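PDB 5WCE: beta sliding clamp from Caulobacter crescentus, which forms a ring-shaped head-to-tail homodimer around DNA and probably tethers DNA polymerases and other proteins to it for processive synthesis. Local coordinates for residues A[87-95]-A[107-115]. Numbering follows the deposited sequence.
Sequences KLPDGADVS and IQAGRSRFN
The Phe-114 ring is met obliquely by Leu-88, whose CD2 stops 4.4 Å from CE1 of the ring, while the carbonyl oxygen of Ile-107 lies in the ring plane at its edge. On the other face of the sheet, that of Ser-95, Arg-113 and Gln-108 of neighbouring strands meet: Gln-108 CD lies in the guanidinium plane at its edge, and Arg-113 NH1 gives a weak hydrogen bond to Gln-108 OE1. With CG anti to its carbonyl carbon (chi1 -65°), Leu-88 turns its fork to the hairpin, and both methyls reach Ala-109 CB, CD2 at 3.9 Å. Asp-93 O comes closer still, 3.6 Å from Ala-109 CB, while Ala-92 CB and Val-94 CG2 border that buried methyl more loosely. The side chains of Val-94 and Ile-107 run alongside each other in the same direction, with CG1 of Val-94 3.7 Å from CG2 of Ile-107. Strands 93-97 and 105-109 form an antiparallel beta hairpin in the N-terminal domain; a type II' turn from Ala-109 to Ser-112 leads into the next strand, through which the sheet continues into the second subunit. Ser-95 and Gln-108 are a hydrogen-bonded pair, Ser-95 N to Gln-108 O at 2.8 Å and Gln-108 N to Ser-95 O at 2.9 Å. Beyond this pair, a water donates to Asp-93 O at 2.7 Å and weakly accepts from Gly-110 N. Arg-282 of the second subunit packs on both Leu-88 and Ser-112.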
ATOM      1  N   LYS A  87      -7.819  -0.197  19.984  1.00 26.81           N
ATOM      2  CA  LYS A  87      -8.888   0.762  19.888  1.00 27.76           C
ATOM      3  C   LYS A  87      -9.354   1.255  21.244  1.00 27.69           C
ATOM      4  O   LYS A  87     -10.160   2.180  21.284  1.00 28.34           O
ATOM      5  CB  LYS A  87     -10.065   0.151  19.139  1.00 28.11           C
ATOM      6  CG  LYS A  87      -9.726  -0.223  17.727  1.00 28.32           C
ATOM      7  CD  LYS A  87     -10.903  -0.916  17.049  1.00 29.34           C
ATOM      8  CE  LYS A  87     -10.531  -1.506  15.674  1.00 28.82           C
ATOM      9  NZ  LYS A  87     -11.803  -2.077  15.089  1.00 29.49           N
ATOM     10  N   LEU A  88      -8.883   0.663  22.342  1.00 26.67           N
ATOM     11  CA  LEU A  88      -9.249   1.159  23.656  1.00 27.80           C
ATOM     12  C   LEU A  88      -8.661   2.556  23.901  1.00 29.36           C
ATOM     13  O   LEU A  88      -7.655   2.899  23.335  1.00 28.48           O
ATOM     14  CB  LEU A  88      -8.836   0.177  24.767  1.00 27.50           C
ATOM     15  CG  LEU A  88      -9.515  -1.196  24.812  1.00 26.70           C
ATOM     16  CD1 LEU A  88      -8.863  -2.160  25.792  1.00 26.33           C
ATOM     17  CD2 LEU A  88     -10.982  -1.026  25.115  1.00 28.22           C
ATOM     18  N   PRO A  89      -9.319   3.384  24.735  1.00 32.47           N
ATOM     19  CA  PRO A  89      -8.766   4.743  24.970  1.00 35.03           C
ATOM     20  C   PRO A  89      -7.339   4.707  25.531  1.00 35.87           C
ATOM     21  O   PRO A  89      -7.015   3.815  26.316  1.00 34.70           O
ATOM     22  CB  PRO A  89      -9.692   5.343  25.996  1.00 35.97           C
ATOM     23  CG  PRO A  89     -10.808   4.391  26.182  1.00 35.72           C
ATOM     24  CD  PRO A  89     -10.413   3.069  25.649  1.00 33.44           C
ATOM     25  N   ASP A  90      -6.511   5.660  25.121  1.00 38.46           N
ATOM     26  CA  ASP A  90      -5.179   5.898  25.704  1.00 39.39           C
ATOM     27  C   ASP A  90      -5.258   5.940  27.230  1.00 38.44           C
ATOM     28  O   ASP A  90      -6.171   6.546  27.808  1.00 38.66           O
ATOM     29  CB  ASP A  90      -4.650   7.282  25.312  1.00 43.52           C
ATOM     30  CG  ASP A  90      -4.160   7.353  23.929  1.00 45.16           C
ATOM     31  OD1 ASP A  90      -4.082   6.317  23.246  1.00 46.74           O
ATOM     32  OD2 ASP A  90      -3.851   8.494  23.506  1.00 51.32           O
ATOM     33  N   GLY A  91      -4.313   5.290  27.885  1.00 35.69           N
ATOM     34  CA  GLY A  91      -4.280   5.283  29.327  1.00 35.42           C
ATOM     35  C   GLY A  91      -5.253   4.387  30.039  1.00 34.96           C
ATOM     36  O   GLY A  91      -5.223   4.328  31.262  1.00 34.78           O
ATOM     37  N   ALA A  92      -6.086   3.637  29.318  1.00 34.26           N
ATOM     38  CA  ALA A  92      -7.062   2.740  29.964  1.00 34.64           C
ATOM     39  C   ALA A  92      -6.362   1.591  30.693  1.00 34.37           C
ATOM     40  O   ALA A  92      -5.387   1.009  30.190  1.00 35.64           O
ATOM     41  CB  ALA A  92      -8.003   2.152  28.924  1.00 34.17           C
ATOM     42  N   ASP A  93      -6.860   1.265  31.874  1.00 34.56           N
ATOM     43  CA  ASP A  93      -6.508   0.011  32.505  1.00 34.71           C
ATOM     44  C   ASP A  93      -7.429  -1.044  31.934  1.00 30.66           C
ATOM     45  O   ASP A  93      -8.609  -0.785  31.788  1.00 29.62           O
ATOM     46  CB  ASP A  93      -6.717   0.087  34.034  1.00 37.75           C
ATOM     47  CG  ASP A  93      -5.518   0.667  34.770  1.00 41.12           C
ATOM     48  OD1 ASP A  93      -4.408   0.857  34.178  1.00 40.84           O
ATOM     49  OD2 ASP A  93      -5.735   0.899  35.993  1.00 45.55           O
ATOM     50  N   VAL A  94      -6.880  -2.224  31.655  1.00 27.57           N
ATOM     51  CA  VAL A  94      -7.611  -3.316  31.035  1.00 26.58           C
ATOM     52  C   VAL A  94      -7.750  -4.523  31.960  1.00 26.02           C
ATOM     53  O   VAL A  94      -6.767  -5.081  32.410  1.00 24.99           O
ATOM     54  CB  VAL A  94      -6.960  -3.767  29.730  1.00 25.82           C
ATOM     55  CG1 VAL A  94      -7.846  -4.801  29.049  1.00 25.52           C
ATOM     56  CG2 VAL A  94      -6.680  -2.557  28.829  1.00 26.83           C
ATOM     57  N   SER A  95      -8.987  -4.923  32.223  1.00 25.84           N
ATOM     58  CA  SER A  95      -9.268  -6.087  33.036  1.00 26.35           C
ATOM     59  C   SER A  95      -9.454  -7.316  32.117  1.00 25.67           C
ATOM     60  O   SER A  95     -10.170  -7.239  31.105  1.00 25.00           O
ATOM     61  CB  SER A  95     -10.517  -5.813  33.896  1.00 27.17           C
ATOM     62  OG  SER A  95     -11.052  -7.024  34.291  1.00 28.20           O
ATOM     63  N   ILE A 107     -12.937  -9.051  28.557  1.00 24.49           N
ATOM     64  CA  ILE A 107     -12.015  -7.935  28.471  1.00 24.95           C
ATOM     65  C   ILE A 107     -12.872  -6.750  28.768  1.00 27.13           C
ATOM     66  O   ILE A 107     -13.888  -6.502  28.058  1.00 28.06           O
ATOM     67  CB  ILE A 107     -11.359  -7.768  27.074  1.00 24.74           C
ATOM     68  CG1 ILE A 107     -10.586  -9.031  26.685  1.00 24.28           C
ATOM     69  CG2 ILE A 107     -10.457  -6.536  27.007  1.00 24.39           C
ATOM     70  CD1 ILE A 107     -11.263  -9.795  25.596  1.00 25.16           C
ATOM     71  N   GLN A 108     -12.496  -6.027  29.813  1.00 28.05           N
ATOM     72  CA  GLN A 108     -13.239  -4.839  30.184  1.00 29.99           C
ATOM     73  C   GLN A 108     -12.302  -3.664  30.401  1.00 29.27           C
ATOM     74  O   GLN A 108     -11.243  -3.793  31.035  1.00 27.35           O
ATOM     75  CB  GLN A 108     -13.994  -5.131  31.440  1.00 32.60           C
ATOM     76  CG  GLN A 108     -14.734  -3.903  31.927  1.00 37.30           C
ATOM     77  CD  GLN A 108     -16.113  -4.264  32.360  1.00 40.50           C
ATOM     78  OE1 GLN A 108     -16.308  -5.302  33.023  1.00 43.45           O
ATOM     79  NE2 GLN A 108     -17.095  -3.451  31.954  1.00 43.32           N
ATOM     80  N   ALA A 109     -12.727  -2.513  29.911  1.00 29.12           N
ATOM     81  CA  ALA A 109     -11.997  -1.270  30.039  1.00 30.25           C
ATOM     82  C   ALA A 109     -12.928  -0.116  29.772  1.00 32.30           C
ATOM     83  O   ALA A 109     -13.547  -0.057  28.714  1.00 30.34           O
ATOM     84  CB  ALA A 109     -10.880  -1.216  29.030  1.00 29.34           C
ATOM     85  N   GLY A 110     -13.019   0.782  30.753  1.00 35.22           N
ATOM     86  CA  GLY A 110     -13.897   1.950  30.685  1.00 37.36           C
ATOM     87  C   GLY A 110     -15.291   1.417  30.598  1.00 38.17           C
ATOM     88  O   GLY A 110     -15.684   0.601  31.382  1.00 37.69           O
ATOM     89  N   ARG A 111     -16.000   1.814  29.556  1.00 41.24           N
ATOM     90  CA  ARG A 111     -17.394   1.405  29.375  1.00 42.67           C
ATOM     91  C   ARG A 111     -17.553   0.330  28.265  1.00 40.77           C
ATOM     92  O   ARG A 111     -18.662   0.140  27.758  1.00 41.10           O
ATOM     93  CB  ARG A 111     -18.210   2.691  29.057  1.00 46.71           C
ATOM     94  CG  ARG A 111     -18.106   3.744  30.179  1.00 49.61           C
ATOM     95  CD  ARG A 111     -19.378   3.839  31.003  1.00 52.88           C
ATOM     96  NE  ARG A 111     -20.216   4.756  30.262  1.00 55.41           N
ATOM     97  CZ  ARG A 111     -21.535   4.831  30.238  1.00 57.18           C
ATOM     98  NH1 ARG A 111     -22.337   4.083  30.989  1.00 57.12           N
ATOM     99  NH2 ARG A 111     -22.050   5.725  29.416  1.00 59.15           N
ATOM    100  N   SER A 112     -16.445  -0.286  27.856  1.00 36.46           N
ATOM    101  CA  SER A 112     -16.428  -1.417  26.910  1.00 36.55           C
ATOM    102  C   SER A 112     -16.251  -2.769  27.598  1.00 34.67           C
ATOM    103  O   SER A 112     -15.403  -2.908  28.512  1.00 33.29           O
ATOM    104  CB  SER A 112     -15.217  -1.328  25.948  1.00 36.05           C
ATOM    105  OG  SER A 112     -15.078  -0.061  25.378  1.00 39.27           O
ATOM    106  N   ARG A 113     -16.986  -3.770  27.115  1.00 33.65           N
ATOM    107  CA  ARG A 113     -16.859  -5.155  27.575  1.00 32.24           C
ATOM    108  C   ARG A 113     -16.894  -6.096  26.381  1.00 30.49           C
ATOM    109  O   ARG A 113     -17.844  -6.033  25.562  1.00 29.63           O
ATOM    110  CB  ARG A 113     -17.987  -5.494  28.524  1.00 34.79           C
ATOM    111  CG  ARG A 113     -17.869  -6.856  29.202  1.00 36.31           C
ATOM    112  CD  ARG A 113     -19.134  -7.083  30.007  1.00 40.65           C
ATOM    113  NE  ARG A 113     -19.145  -8.319  30.739  1.00 43.03           N
ATOM    114  CZ  ARG A 113     -18.529  -8.530  31.902  1.00 46.86           C
ATOM    115  NH1 ARG A 113     -17.757  -7.586  32.461  1.00 49.37           N
ATOM    116  NH2 ARG A 113     -18.626  -9.728  32.497  1.00 47.05           N
ATOM    117  N   PHE A 114     -15.866  -6.949  26.259  1.00 28.11           N
ATOM    118  CA  PHE A 114     -15.823  -7.947  25.222  1.00 28.37           C
ATOM    119  C   PHE A 114     -15.792  -9.351  25.843  1.00 28.57           C
ATOM    120  O   PHE A 114     -15.173  -9.557  26.888  1.00 26.24           O
ATOM    121  CB  PHE A 114     -14.618  -7.765  24.342  1.00 28.06           C
ATOM    122  CG  PHE A 114     -14.485  -6.394  23.759  1.00 28.73           C
ATOM    123  CD1 PHE A 114     -14.016  -5.331  24.535  1.00 29.57           C
ATOM    124  CD2 PHE A 114     -14.808  -6.165  22.443  1.00 30.04           C
ATOM    125  CE1 PHE A 114     -13.931  -4.050  24.018  1.00 31.08           C
ATOM    126  CE2 PHE A 114     -14.705  -4.881  21.902  1.00 31.01           C
ATOM    127  CZ  PHE A 114     -14.270  -3.826  22.696  1.00 31.19           C
ATOM    128  N   ASN A 115     -16.492 -10.289  25.205  1.00 29.97           N
ATOM    129  CA  ASN A 115     -16.442 -11.735  25.596  1.00 30.03           C
ATOM    130  C   ASN A 115     -15.950 -12.474  24.350  1.00 28.84           C
ATOM    131  O   ASN A 115     -16.583 -12.407  23.272  1.00 28.61           O
ATOM    132  CB  ASN A 115     -17.804 -12.252  25.998  1.00 31.99           C
ATOM    133  CG  ASN A 115     -18.489 -11.383  27.073  1.00 33.52           C
ATOM    134  OD1 ASN A 115     -18.567 -11.758  28.202  1.00 37.35           O
ATOM    135  ND2 ASN A 115     -18.997 -10.277  26.708  1.00 36.18           N
TER
HETATM  136  O   HOH W   1     -10.289   1.243  32.192  1.00 40.60           O